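Local coordinates for hypothetical protein EF3068 (Enterococcus faecalis, PDB 2B6C), which is of unknown function but is predicted to be an all-helical DNA alkylation repair enzyme of the AlkD-like family, at residues B[118-129]-B[144-154]; B[188-198]-B[210-218]. One frame throughout, in Å; residues are numbered along the deposited sequence. Where two conformers were deposited one is given.

Contact 1: B[118-129]-B[144-154]; sequences VALHLTELPTIF and ALNLQLMLKEK
L147 and L151 carry the apolar side of this contact, reaching from 144-154 into the elbow made by the end of helix 104-120 and the start of helix 125-132. L147 has its CG anti to the backbone N (chi1 -176°), which sends CD2 against the backbone of the later helix, 3.6 Å from F129 N; the I128 side chain crosses that of L147 at about a right angle. L151 splits its two methyls: CD1 meets L125 CD1 tip to tip at 3.5 Å in the L125 conformer given and also reaches V118 CG1, while CD2 packs on A119 CB, 4.0 Å away. F129 is met at its ring edge, where CE2 lies 3.4 Å from A144 O, near the ring plane.

Helix after helix paired antiparallel in a solenoid of helical repeats is the architecture of AlkD-like proteins, and here L122, in the link between two helices, leans on K154 and L151. Two overlapping type I turns, N146-L149 and Q148-L151, shape the chain that supplies L147 and L151. L159 of helix 157-166 packs on L125 and F129.

No direct hydrogen bond crosses between the segments. Q148 OE1 lies 3.4 Å from L125 CD1 and accepts from N156 N. K154, in the conformer given, lays its aliphatic chain across L122, with CD 3.6 Å from L122 CD1, and its NZ comes near a water. That water donates to A119 O at 2.7 Å and accepts a weak bond from K154 NZ, linking two solvent-exposed residues.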
loop_
_atom_site.group_PDB
_atom_site.type_symbol
_atom_site.label_atom_id
_atom_site.label_comp_id
_atom_site.label_asym_id
_atom_site.label_seq_id
_atom_site.Cartn_x
_atom_site.Cartn_y
_atom_site.Cartn_z
ATOM N N VAL B 118 -0.734 5.017 12.936
ATOM C CA VAL B 118 0.117 6.066 13.483
ATOM C C VAL B 118 1.410 6.237 12.637
ATOM O O VAL B 118 1.789 7.346 12.344
ATOM C CB VAL B 118 0.419 5.773 14.992
ATOM C CG1 VAL B 118 1.622 6.491 15.453
ATOM C CG2 VAL B 118 -0.785 6.126 15.862
ATOM N N ALA B 119 2.074 5.150 12.233
ATOM C CA ALA B 119 3.227 5.283 11.300
ATOM C C ALA B 119 2.825 6.087 10.043
ATOM O O ALA B 119 3.604 6.902 9.532
ATOM C CB ALA B 119 3.768 3.928 10.911
ATOM N N LEU B 120 1.596 5.872 9.561
ATOM C CA LEU B 120 1.082 6.642 8.420
ATOM C C LEU B 120 0.649 8.080 8.752
ATOM O O LEU B 120 0.532 8.898 7.858
ATOM C CB LEU B 120 -0.079 5.890 7.751
ATOM C CG LEU B 120 0.300 4.527 7.143
ATOM C CD1 LEU B 120 -0.958 3.697 6.853
ATOM C CD2 LEU B 120 1.128 4.734 5.865
ATOM N N HIS B 121 0.385 8.382 10.024
ATOM C CA HIS B 121 -0.205 9.675 10.443
ATOM C C HIS B 121 0.430 10.098 11.774
ATOM O O HIS B 121 -0.245 10.132 12.831
ATOM C CB HIS B 121 -1.722 9.539 10.658
ATOM C CG HIS B 121 -2.461 8.958 9.489
ATOM N ND1 HIS B 121 -2.975 9.736 8.467
ATOM C CD2 HIS B 121 -2.787 7.678 9.187
ATOM C CE1 HIS B 121 -3.577 8.958 7.583
ATOM N NE2 HIS B 121 -3.491 7.707 8.004
ATOM N N LEU B 122 1.721 10.400 11.712
ATOM C CA LEU B 122 2.598 10.549 12.862
ATOM C C LEU B 122 2.240 11.717 13.755
ATOM O O LEU B 122 2.513 11.681 14.954
ATOM C CB LEU B 122 4.051 10.705 12.404
ATOM C CG LEU B 122 4.822 9.405 12.154
ATOM C CD1 LEU B 122 6.096 9.706 11.321
ATOM C CD2 LEU B 122 5.171 8.711 13.481
ATOM N N THR B 123 1.645 12.751 13.170
ATOM C CA THR B 123 1.116 13.860 13.945
ATOM C C THR B 123 -0.045 13.448 14.872
ATOM O O THR B 123 -0.306 14.145 15.864
ATOM C CB THR B 123 0.698 15.067 13.045
ATOM O OG1 THR B 123 -0.365 14.675 12.157
ATOM C CG2 THR B 123 1.908 15.570 12.225
ATOM N N GLU B 124 -0.719 12.333 14.559
ATOM C CA GLU B 124 -1.793 11.806 15.424
ATOM C C GLU B 124 -1.334 10.807 16.479
ATOM O O GLU B 124 -2.170 10.208 17.155
ATOM C CB GLU B 124 -2.903 11.151 14.604
ATOM C CG GLU B 124 -3.591 12.071 13.623
ATOM C CD GLU B 124 -4.380 13.176 14.275
ATOM O OE1 GLU B 124 -4.819 14.050 13.521
ATOM O OE2 GLU B 124 -4.582 13.178 15.518
ATOM N N LEU B 125 -0.030 10.572 16.580
ATOM C CA LEU B 125 0.526 9.643 17.575
ATOM C C LEU B 125 0.049 10.003 18.994
ATOM O O LEU B 125 -0.474 9.132 19.712
ATOM C CB LEU B 125 2.065 9.584 17.510
ATOM C CG LEU B 125 2.876 8.634 18.423
ATOM C CD1 LEU B 125 4.278 8.456 17.876
ATOM C CD2 LEU B 125 2.957 9.070 19.878
ATOM N N PRO B 126 0.223 11.284 19.416
ATOM C CA PRO B 126 -0.307 11.629 20.751
ATOM C C PRO B 126 -1.800 11.377 20.964
ATOM O O PRO B 126 -2.209 10.964 22.060
ATOM C CB PRO B 126 0.004 13.148 20.858
ATOM C CG PRO B 126 1.242 13.282 20.036
ATOM C CD PRO B 126 0.910 12.458 18.830
ATOM N N THR B 127 -2.596 11.603 19.929
ATOM C CA THR B 127 -4.034 11.384 19.973
ATOM C C THR B 127 -4.392 9.899 20.138
ATOM O O THR B 127 -5.224 9.548 20.974
ATOM C CB THR B 127 -4.695 11.946 18.696
ATOM O OG1 THR B 127 -4.312 13.328 18.539
ATOM C CG2 THR B 127 -6.200 11.873 18.783
ATOM N N ILE B 128 -3.760 9.032 19.349
ATOM C CA ILE B 128 -3.987 7.600 19.455
ATOM C C ILE B 128 -3.436 7.040 20.772
ATOM O O ILE B 128 -4.109 6.294 21.467
ATOM C CB ILE B 128 -3.426 6.821 18.257
ATOM C CG1 ILE B 128 -4.046 7.340 16.935
ATOM C CG2 ILE B 128 -3.663 5.294 18.459
ATOM C CD1 ILE B 128 -5.611 7.507 16.926
ATOM N N PHE B 129 -2.214 7.416 21.119
ATOM C CA PHE B 129 -1.697 7.091 22.435
ATOM C C PHE B 129 -2.676 7.439 23.586
ATOM O O PHE B 129 -2.894 6.613 24.449
ATOM C CB PHE B 129 -0.308 7.694 22.645
ATOM C CG PHE B 129 0.294 7.373 24.007
ATOM C CD1 PHE B 129 0.046 8.203 25.102
ATOM C CD2 PHE B 129 1.080 6.245 24.176
ATOM C CE1 PHE B 129 0.581 7.900 26.359
ATOM C CE2 PHE B 129 1.646 5.931 25.426
ATOM C CZ PHE B 129 1.383 6.764 26.528
ATOM N N ALA B 144 -1.151 0.921 24.522
ATOM C CA ALA B 144 -0.421 2.166 24.820
ATOM C C ALA B 144 1.086 1.916 24.966
ATOM O O ALA B 144 1.920 2.666 24.408
ATOM C CB ALA B 144 -0.990 2.873 26.081
ATOM N N LEU B 145 1.418 0.830 25.658
ATOM C CA LEU B 145 2.804 0.462 25.916
ATOM C C LEU B 145 3.549 -0.001 24.671
ATOM O O LEU B 145 4.744 0.233 24.533
ATOM C CB LEU B 145 2.889 -0.611 27.017
ATOM C CG LEU B 145 2.692 -0.148 28.454
ATOM C CD1 LEU B 145 2.368 -1.354 29.358
ATOM C CD2 LEU B 145 3.969 0.597 28.983
ATOM N N ASN B 146 2.837 -0.641 23.761
ATOM C CA ASN B 146 3.443 -1.218 22.588
ATOM C C ASN B 146 3.073 -0.492 21.298
ATOM O O ASN B 146 3.404 -0.958 20.219
ATOM C CB ASN B 146 3.113 -2.727 22.528
ATOM C CG ASN B 146 3.824 -3.530 23.629
ATOM O OD1 ASN B 146 4.756 -3.031 24.310
ATOM N ND2 ASN B 146 3.412 -4.780 23.792
ATOM N N LEU B 147 2.394 0.653 21.397
ATOM C CA LEU B 147 1.994 1.409 20.201
ATOM C C LEU B 147 3.191 1.728 19.305
ATOM O O LEU B 147 3.075 1.736 18.072
ATOM C CB LEU B 147 1.272 2.710 20.592
ATOM C CG LEU B 147 0.693 3.581 19.462
ATOM C CD1 LEU B 147 -0.295 2.783 18.585
ATOM C CD2 LEU B 147 0.051 4.836 20.038
ATOM N N GLN B 148 4.351 1.947 19.931
ATOM C CA GLN B 148 5.503 2.501 19.223
ATOM C C GLN B 148 6.619 1.493 18.895
ATOM O O GLN B 148 7.692 1.903 18.473
ATOM C CB GLN B 148 6.064 3.659 20.043
ATOM C CG GLN B 148 4.960 4.601 20.579
ATOM C CD GLN B 148 5.527 5.902 21.051
ATOM O OE1 GLN B 148 5.965 6.728 20.240
ATOM N NE2 GLN B 148 5.592 6.076 22.357
ATOM N N LEU B 149 6.341 0.190 19.044
ATOM C CA LEU B 149 7.356 -0.878 18.894
ATOM C C LEU B 149 8.068 -0.826 17.566
ATOM O O LEU B 149 9.235 -1.205 17.463
ATOM C CB LEU B 149 6.732 -2.274 19.023
ATOM C CG LEU B 149 6.253 -2.730 20.398
ATOM C CD1 LEU B 149 5.783 -4.201 20.387
ATOM C CD2 LEU B 149 7.305 -2.521 21.451
HETATM N N MSE B 150 7.347 -0.395 16.534
HETATM C CA MSE B 150 7.932 -0.337 15.211
HETATM C C MSE B 150 8.308 1.083 14.790
HETATM O O MSE B 150 8.670 1.282 13.655
HETATM C CB MSE B 150 7.000 -1.002 14.177
HETATM C CG MSE B 150 6.716 -2.497 14.476
HETATM SE SE MSE B 150 8.356 -3.546 14.650
HETATM C CE MSE B 150 7.984 -4.510 16.219
ATOM N N LEU B 151 8.230 2.061 15.691
ATOM C CA LEU B 151 8.456 3.462 15.296
ATOM C C LEU B 151 9.917 3.937 15.249
ATOM O O LEU B 151 10.225 4.986 14.638
ATOM C CB LEU B 151 7.617 4.421 16.153
ATOM C CG LEU B 151 6.120 4.305 15.844
ATOM C CD1 LEU B 151 5.298 5.296 16.648
ATOM C CD2 LEU B 151 5.840 4.416 14.342
ATOM N N LYS B 152 10.803 3.178 15.899
ATOM C CA LYS B 152 12.238 3.469 15.884
ATOM C C LYS B 152 12.550 4.903 16.295
ATOM O O LYS B 152 12.234 5.301 17.413
ATOM C CB LYS B 152 12.844 3.123 14.522
ATOM C CG LYS B 152 12.702 1.651 14.180
ATOM C CD LYS B 152 13.175 1.389 12.809
ATOM C CE LYS B 152 12.977 -0.073 12.447
ATOM N NZ LYS B 152 13.125 -0.244 10.960
ATOM N N GLU B 153 13.145 5.677 15.386
ATOM C CA GLU B 153 13.577 7.037 15.702
ATOM C C GLU B 153 12.371 8.002 15.786
ATOM O O GLU B 153 12.482 9.099 16.329
ATOM C CB GLU B 153 14.641 7.504 14.690
ATOM C CG GLU B 153 15.934 6.634 14.638
ATOM C CD GLU B 153 15.898 5.469 13.620
ATOM O OE1 GLU B 153 16.885 4.709 13.539
ATOM O OE2 GLU B 153 14.903 5.312 12.889
ATOM N N LYS B 154 11.214 7.563 15.274
ATOM C CA LYS B 154 9.959 8.338 15.332
ATOM C C LYS B 154 9.227 8.172 16.679
ATOM O O LYS B 154 8.205 8.804 16.920
ATOM C CB LYS B 154 9.022 7.962 14.158
ATOM C CG LYS B 154 9.575 8.273 12.736
ATOM C CD LYS B 154 8.815 7.443 11.657
ATOM C CE LYS B 154 9.518 7.415 10.269
ATOM N NZ LYS B 154 8.968 8.371 9.221
HETATM O O HOH W 1 6.295 6.466 9.459
#

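Contact 2: B[188-198]-B[210-218]; sequences KTNPQWVEELM and EGSKYLAKA. With SO4 (sulfate ion), chain J.
Sulfate oxygen O4 is gripped from both segments: Y214 OH donates to it at 2.6 Å, with O4 at the ring edge and in the ring plane, and K188 NZ adds a weak bond of 3.4 Å. The ion probably came from the crystallisation liquor. The extended K188 chain crosses Y214 obliquely, CE 3.7 Å from Y214 CE1, and its NZ has its stronger hydrogen bond with Q185 OE1. One face of the Y214 ring carries K213 CG over its centre.

Away from the sulfate the packing is mostly apolar. L215 reaches toward helix 191-200 with CD2 3.9 Å from P191 CB, and its CD1 lies 4.0 Å from M198 SE. The E195 side chain slides past it in the opposite direction. M198, a selenomethionine bent at chi3 (79°), lays SE 3.7 Å from G211 O and brings CE close to the S212 backbone.

N190 caps that helix, its OD1 accepting from W193 N at 3.1 Å in a nearly straight bond (171°), although the donor stands above the carbonyl plane. The C-terminal tail folds back on helix 191-200 just after helix 205-211 ends, while V194 and W193 pack on helix 173-186 and W193 also reaches helix 157-166.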
loop_
_atom_site.group_PDB
_atom_site.type_symbol
_atom_site.label_atom_id
_atom_site.label_comp_id
_atom_site.label_asym_id
_atom_site.label_seq_id
_atom_site.Cartn_x
_atom_site.Cartn_y
_atom_site.Cartn_z
ATOM N N LYS B 188 17.025 -0.672 20.455
ATOM C CA LYS B 188 17.690 -0.893 19.150
ATOM C C LYS B 188 17.979 0.425 18.442
ATOM O O LYS B 188 18.772 0.481 17.514
ATOM C CB LYS B 188 16.842 -1.798 18.249
ATOM C CG LYS B 188 16.588 -3.198 18.861
ATOM C CD LYS B 188 15.634 -4.006 17.967
ATOM C CE LYS B 188 15.178 -5.271 18.676
ATOM N NZ LYS B 188 14.292 -6.119 17.818
ATOM N N THR B 189 17.303 1.466 18.910
ATOM C CA THR B 189 17.327 2.807 18.353
ATOM C C THR B 189 18.086 3.726 19.298
ATOM O O THR B 189 18.956 4.491 18.857
ATOM C CB THR B 189 15.859 3.335 18.179
ATOM O OG1 THR B 189 15.251 2.614 17.131
ATOM C CG2 THR B 189 15.799 4.818 17.849
ATOM N N ASN B 190 17.729 3.675 20.581
ATOM C CA ASN B 190 18.311 4.578 21.579
ATOM C C ASN B 190 18.711 3.851 22.847
ATOM O O ASN B 190 17.984 3.922 23.858
ATOM C CB ASN B 190 17.343 5.727 21.897
ATOM C CG ASN B 190 18.066 6.974 22.484
ATOM O OD1 ASN B 190 19.199 6.901 23.047
ATOM N ND2 ASN B 190 17.408 8.131 22.337
ATOM N N PRO B 191 19.836 3.098 22.798
ATOM C CA PRO B 191 20.188 2.344 24.001
ATOM C C PRO B 191 20.518 3.239 25.191
ATOM O O PRO B 191 20.246 2.822 26.307
ATOM C CB PRO B 191 21.388 1.489 23.578
ATOM C CG PRO B 191 21.920 2.126 22.358
ATOM C CD PRO B 191 20.800 2.870 21.700
ATOM N N GLN B 192 21.094 4.428 24.967
ATOM C CA GLN B 192 21.365 5.377 26.091
ATOM C C GLN B 192 20.059 5.756 26.839
ATOM O O GLN B 192 19.986 5.622 28.071
ATOM C CB GLN B 192 22.140 6.650 25.675
ATOM C CG GLN B 192 22.163 7.723 26.815
ATOM C CD GLN B 192 22.917 9.040 26.544
ATOM O OE1 GLN B 192 23.790 9.148 25.664
ATOM N NE2 GLN B 192 22.585 10.058 27.348
ATOM N N TRP B 193 19.059 6.254 26.101
ATOM C CA TRP B 193 17.767 6.582 26.699
ATOM C C TRP B 193 17.179 5.375 27.454
ATOM O O TRP B 193 16.707 5.527 28.580
ATOM C CB TRP B 193 16.771 7.126 25.634
ATOM C CG TRP B 193 15.486 7.640 26.212
ATOM C CD1 TRP B 193 15.203 8.928 26.526
ATOM C CD2 TRP B 193 14.316 6.875 26.555
ATOM N NE1 TRP B 193 13.935 9.026 27.045
ATOM C CE2 TRP B 193 13.363 7.782 27.071
ATOM C CE3 TRP B 193 13.986 5.515 26.484
ATOM C CZ2 TRP B 193 12.084 7.378 27.512
ATOM C CZ3 TRP B 193 12.703 5.111 26.912
ATOM C CH2 TRP B 193 11.769 6.049 27.412
ATOM N N VAL B 194 17.209 4.182 26.853
ATOM C CA VAL B 194 16.708 2.995 27.552
ATOM C C VAL B 194 17.504 2.706 28.845
ATOM O O VAL B 194 16.882 2.444 29.892
ATOM C CB VAL B 194 16.536 1.743 26.615
ATOM C CG1 VAL B 194 16.074 0.512 27.408
ATOM C CG2 VAL B 194 15.513 2.058 25.508
ATOM N N GLU B 195 18.836 2.787 28.781
ATOM C CA GLU B 195 19.748 2.649 29.937
ATOM C C GLU B 195 19.364 3.603 31.078
ATOM O O GLU B 195 19.240 3.210 32.228
ATOM C CB GLU B 195 21.197 2.973 29.516
ATOM C CG GLU B 195 21.949 1.946 28.637
ATOM C CD GLU B 195 23.087 1.269 29.379
ATOM O OE1 GLU B 195 23.925 0.585 28.749
ATOM O OE2 GLU B 195 23.144 1.417 30.614
ATOM N N GLU B 196 19.243 4.891 30.730
ATOM C CA GLU B 196 18.886 5.942 31.701
ATOM C C GLU B 196 17.557 5.664 32.384
ATOM O O GLU B 196 17.504 5.629 33.614
ATOM C CB GLU B 196 18.899 7.322 31.066
ATOM C CG GLU B 196 20.272 7.765 30.708
ATOM C CD GLU B 196 20.302 9.062 29.930
ATOM O OE1 GLU B 196 19.367 9.374 29.155
ATOM O OE2 GLU B 196 21.291 9.774 30.099
ATOM N N LEU B 197 16.506 5.408 31.593
ATOM C CA LEU B 197 15.203 5.094 32.139
ATOM C C LEU B 197 15.254 3.914 33.119
ATOM O O LEU B 197 14.722 3.993 34.223
ATOM C CB LEU B 197 14.217 4.825 31.001
ATOM C CG LEU B 197 12.726 4.765 31.332
ATOM C CD1 LEU B 197 12.358 3.401 31.920
ATOM C CD2 LEU B 197 12.312 5.917 32.235
HETATM N N MSE B 198 15.917 2.833 32.717
HETATM C CA MSE B 198 15.976 1.603 33.530
HETATM C C MSE B 198 16.768 1.746 34.819
HETATM O O MSE B 198 16.607 0.936 35.734
HETATM C CB MSE B 198 16.495 0.433 32.706
HETATM C CG MSE B 198 15.554 0.102 31.539
HETATM SE SE MSE B 198 16.109 -1.512 30.575
HETATM C CE MSE B 198 15.413 -2.828 31.802
ATOM N N GLU B 210 13.774 -8.469 30.152
ATOM C CA GLU B 210 13.330 -8.257 28.771
ATOM C C GLU B 210 13.920 -6.983 28.130
ATOM O O GLU B 210 14.492 -7.050 27.055
ATOM C CB GLU B 210 11.810 -8.250 28.725
ATOM C CG GLU B 210 11.205 -8.260 27.331
ATOM C CD GLU B 210 11.036 -9.653 26.810
ATOM O OE1 GLU B 210 10.497 -10.512 27.560
ATOM O OE2 GLU B 210 11.452 -9.885 25.648
ATOM N N GLY B 211 13.819 -5.841 28.801
ATOM C CA GLY B 211 14.276 -4.579 28.218
ATOM C C GLY B 211 15.774 -4.372 28.133
ATOM O O GLY B 211 16.236 -3.486 27.419
ATOM N N SER B 212 16.556 -5.167 28.861
ATOM C CA SER B 212 17.994 -4.940 28.857
ATOM C C SER B 212 18.767 -5.918 27.954
ATOM O O SER B 212 20.000 -5.914 27.948
ATOM C CB SER B 212 18.544 -4.915 30.284
ATOM O OG SER B 212 18.529 -6.203 30.827
ATOM N N LYS B 213 18.051 -6.728 27.172
ATOM C CA LYS B 213 18.699 -7.694 26.278
ATOM C C LYS B 213 19.840 -7.106 25.434
ATOM O O LYS B 213 20.925 -7.711 25.353
ATOM C CB LYS B 213 17.705 -8.407 25.353
ATOM C CG LYS B 213 18.468 -9.339 24.417
ATOM C CD LYS B 213 17.621 -10.404 23.778
ATOM C CE LYS B 213 18.482 -11.598 23.334
ATOM N NZ LYS B 213 17.791 -12.369 22.247
ATOM N N TYR B 214 19.612 -5.925 24.842
ATOM C CA TYR B 214 20.605 -5.298 23.961
ATOM C C TYR B 214 21.472 -4.251 24.591
ATOM O O TYR B 214 22.102 -3.464 23.882
ATOM C CB TYR B 214 19.955 -4.740 22.681
ATOM C CG TYR B 214 19.242 -5.824 21.943
ATOM C CD1 TYR B 214 17.849 -5.922 21.980
ATOM C CD2 TYR B 214 19.961 -6.803 21.262
ATOM C CE1 TYR B 214 17.195 -6.965 21.337
ATOM C CE2 TYR B 214 19.321 -7.832 20.610
ATOM C CZ TYR B 214 17.947 -7.912 20.655
ATOM O OH TYR B 214 17.334 -8.949 19.999
ATOM N N LEU B 215 21.534 -4.220 25.909
ATOM C CA LEU B 215 22.438 -3.288 26.555
ATOM C C LEU B 215 23.732 -4.018 26.915
ATOM O O LEU B 215 23.683 -5.149 27.403
ATOM C CB LEU B 215 21.771 -2.652 27.769
ATOM C CG LEU B 215 20.366 -2.088 27.510
ATOM C CD1 LEU B 215 19.734 -1.625 28.819
ATOM C CD2 LEU B 215 20.360 -0.968 26.453
ATOM N N ALA B 216 24.881 -3.398 26.632
ATOM C CA ALA B 216 26.190 -3.969 27.006
ATOM C C ALA B 216 26.351 -4.184 28.535
ATOM O O ALA B 216 25.833 -3.390 29.329
ATOM C CB ALA B 216 27.305 -3.074 26.469
ATOM N N LYS B 217 27.060 -5.248 28.937
ATOM C CA LYS B 217 27.351 -5.525 30.364
ATOM C C LYS B 217 28.801 -5.165 30.769
ATOM O O LYS B 217 29.722 -5.281 29.947
ATOM C CB LYS B 217 27.095 -7.003 30.704
ATOM C CG LYS B 217 25.639 -7.405 30.931
ATOM C CD LYS B 217 25.585 -8.796 31.615
ATOM C CE LYS B 217 24.197 -9.107 32.214
ATOM N NZ LYS B 217 23.172 -9.439 31.166
ATOM N N ALA B 218 28.998 -4.757 32.035
ATOM C CA ALA B 218 30.342 -4.386 32.557
ATOM C C ALA B 218 31.296 -5.578 32.652
ATOM O O ALA B 218 32.490 -5.436 32.367
ATOM C CB ALA B 218 30.247 -3.691 33.910
HETATM S S SO4 J . 13.738 -9.892 19.486
HETATM O O1 SO4 J . 14.304 -10.986 18.717
HETATM O O2 SO4 J . 13.232 -10.404 20.758
HETATM O O3 SO4 J . 12.622 -9.343 18.723
HETATM O O4 SO4 J . 14.738 -8.864 19.759
#

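How the contacts relate
Followed from the N terminus, the chain reaches contact 1 first. It closes a loop of 14 residues, from the end of helix 104-120 and the start of helix 125-132 round to the chain leaving helix 138-146. Helices 157-166 and 173-186 come next, and contact 2 then closes a second loop, of 11 residues, holding helix 191-200 against the end of helix 205-211 and the tail. The loops follow in series, neither nesting nor crossing. Their centres are 20 Å apart, but they touch where K152 and E153 pack on T189: K152 CA lies 3.4 Å from T189 OG1. Contact 1 is buried; contact 2 lies farther out, toward the C-terminal end.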